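Peptidase M42 (Thaumarchaeota archaeon SCGC AB-539-E09, PDB 5DS0) forms a twelve-subunit TET particle and probably acts as a metal-dependent M42 aminopeptidase, trimming residues from the N-termini of peptides. Local coordinates at residues Leu97-Val102 against His325-Leu330. Residues are numbered along the deposited sequence; the frame is centred on the assembly and turned at random.
Sequences LGQRVV and HSHVGL. With CO (cobalt (II) ion), chain U.
The carbonyl oxygen of Arg100 accepts a hydrogen bond from the imidazole of His327, with NE2 to O at 2.9 Å. The acceptor lies in the ring plane, but the N-H...O angle is 132°, far from straight, and NE2 sits above the carbonyl plane. One face of the same ring carries the side chain of Gln99, whose CG stands anti to its carbonyl carbon and whose chain folds at chi2 (-83°), laying the amide over the imidazole with the planes 25° apart. Gln99 CB makes a CH-pi contact 3.6 Å from the ring centroid, while OE1 rests 3.3 Å from His327 CG, offset toward the rim. At the ring edge, Val101 CG1 approaches NE2 at 4.0 Å. The contact links the two domains of the M42 fold: the beta-barrel, where strand 100-105 begins, and the catalytic domain, through the loop leading into strand 329-332 of its mixed sheet. Two residues before His327, His325 NE2 binds a cobalt ion at 2.1 Å, with Asp180 and Glu215 as further ligands. A leucine in place of His327 would probably leave the Arg100 carbonyl without this donor and the Gln99 amide without its flat partner. Arg100 NH2 hydrogen-bonds to Ser163 OG and Pro164 O of the second subunit.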
loop_
_atom_site.group_PDB
_atom_site.type_symbol
_atom_site.label_atom_id
_atom_site.label_comp_id
_atom_site.label_asym_id
_atom_site.label_seq_id
_atom_site.Cartn_x
_atom_site.Cartn_y
_atom_site.Cartn_z
ATOM N N LEU C 97 0.715 -28.968 4.308
ATOM C CA LEU C 97 0.860 -28.982 5.767
ATOM C C LEU C 97 -0.016 -30.001 6.456
ATOM O O LEU C 97 -1.213 -30.137 6.149
ATOM C CB LEU C 97 0.549 -27.620 6.369
ATOM C CG LEU C 97 1.702 -26.618 6.379
ATOM C CD1 LEU C 97 1.288 -25.369 7.146
ATOM C CD2 LEU C 97 2.962 -27.211 6.988
ATOM N N GLY C 98 0.601 -30.737 7.374
ATOM C CA GLY C 98 -0.113 -31.697 8.211
ATOM C C GLY C 98 -0.297 -33.057 7.585
ATOM O O GLY C 98 -0.950 -33.922 8.173
ATOM N N GLN C 99 0.311 -33.264 6.416
ATOM C CA GLN C 99 0.083 -34.478 5.636
ATOM C C GLN C 99 1.136 -35.554 5.883
ATOM O O GLN C 99 2.287 -35.244 6.124
ATOM C CB GLN C 99 0.053 -34.149 4.153
ATOM C CG GLN C 99 -1.082 -33.229 3.740
ATOM C CD GLN C 99 -2.398 -33.943 3.511
ATOM O OE1 GLN C 99 -2.506 -35.165 3.639
ATOM N NE2 GLN C 99 -3.409 -33.177 3.162
ATOM N N ARG C 100 0.713 -36.816 5.829
ATOM C CA ARG C 100 1.608 -37.935 6.062
ATOM C C ARG C 100 2.327 -38.284 4.787
ATOM O O ARG C 100 1.733 -38.347 3.714
ATOM C CB ARG C 100 0.843 -39.160 6.509
ATOM C CG ARG C 100 0.094 -39.013 7.822
ATOM C CD ARG C 100 -1.054 -39.988 7.813
ATOM N NE ARG C 100 -1.764 -40.120 9.080
ATOM C CZ ARG C 100 -1.495 -41.028 10.020
ATOM N NH1 ARG C 100 -0.460 -41.843 9.883
ATOM N NH2 ARG C 100 -2.247 -41.098 11.118
ATOM N N VAL C 101 3.616 -38.548 4.915
ATOM C CA VAL C 101 4.417 -38.974 3.795
ATOM C C VAL C 101 5.221 -40.168 4.218
ATOM O O VAL C 101 5.307 -40.488 5.402
ATOM C CB VAL C 101 5.376 -37.865 3.316
ATOM C CG1 VAL C 101 4.590 -36.684 2.750
ATOM C CG2 VAL C 101 6.310 -37.406 4.433
ATOM N N VAL C 102 5.822 -40.819 3.236
ATOM C CA VAL C 102 6.734 -41.911 3.507
ATOM C C VAL C 102 7.957 -41.802 2.591
ATOM O O VAL C 102 7.840 -41.583 1.386
ATOM C CB VAL C 102 6.027 -43.292 3.420
ATOM C CG1 VAL C 102 5.177 -43.416 2.176
ATOM C CG2 VAL C 102 7.036 -44.417 3.455
ATOM N N HIS C 325 -2.979 -34.180 -7.986
ATOM C CA HIS C 325 -1.785 -33.548 -7.446
ATOM C C HIS C 325 -1.968 -33.201 -5.958
ATOM O O HIS C 325 -1.570 -32.133 -5.490
ATOM C CB HIS C 325 -1.426 -32.301 -8.261
ATOM C CG HIS C 325 -0.866 -32.603 -9.619
ATOM N ND1 HIS C 325 0.132 -31.844 -10.189
ATOM C CD2 HIS C 325 -1.157 -33.579 -10.516
ATOM C CE1 HIS C 325 0.427 -32.334 -11.380
ATOM N NE2 HIS C 325 -0.327 -33.396 -11.595
ATOM N N SER C 326 -2.580 -34.123 -5.228
ATOM C CA SER C 326 -2.779 -33.987 -3.798
ATOM C C SER C 326 -2.776 -35.388 -3.168
ATOM O O SER C 326 -2.734 -36.377 -3.870
ATOM C CB SER C 326 -4.079 -33.202 -3.510
ATOM O OG SER C 326 -5.215 -34.037 -3.309
ATOM N N HIS C 327 -2.816 -35.467 -1.848
ATOM C CA HIS C 327 -2.739 -36.767 -1.179
ATOM C C HIS C 327 -3.872 -37.707 -1.533
ATOM O O HIS C 327 -3.681 -38.918 -1.581
ATOM C CB HIS C 327 -2.678 -36.608 0.346
ATOM C CG HIS C 327 -1.300 -36.366 0.854
ATOM N ND1 HIS C 327 -0.560 -35.263 0.489
ATOM C CD2 HIS C 327 -0.515 -37.091 1.681
ATOM C CE1 HIS C 327 0.624 -35.321 1.069
ATOM N NE2 HIS C 327 0.674 -36.417 1.805
ATOM N N VAL C 328 -5.056 -37.171 -1.748
ATOM C CA VAL C 328 -6.202 -38.024 -1.961
ATOM C C VAL C 328 -7.155 -37.412 -2.967
ATOM O O VAL C 328 -7.502 -36.241 -2.893
ATOM C CB VAL C 328 -6.884 -38.383 -0.610
ATOM C CG1 VAL C 328 -7.233 -37.146 0.190
ATOM C CG2 VAL C 328 -8.119 -39.241 -0.823
ATOM N N GLY C 329 -7.575 -38.233 -3.917
ATOM C CA GLY C 329 -8.457 -37.796 -4.990
ATOM C C GLY C 329 -9.599 -38.765 -5.132
ATOM O O GLY C 329 -9.600 -39.799 -4.495
ATOM N N LEU C 330 -10.568 -38.427 -5.982
ATOM C CA LEU C 330 -11.720 -39.302 -6.227
ATOM C C LEU C 330 -11.966 -39.429 -7.710
ATOM O O LEU C 330 -11.840 -38.456 -8.435
ATOM C CB LEU C 330 -12.967 -38.711 -5.591
ATOM C CG LEU C 330 -12.877 -38.437 -4.097
ATOM C CD1 LEU C 330 -14.036 -37.569 -3.654
ATOM C CD2 LEU C 330 -12.868 -39.744 -3.327
HETATM CO CO CO U . -0.321 -34.685 -13.308
#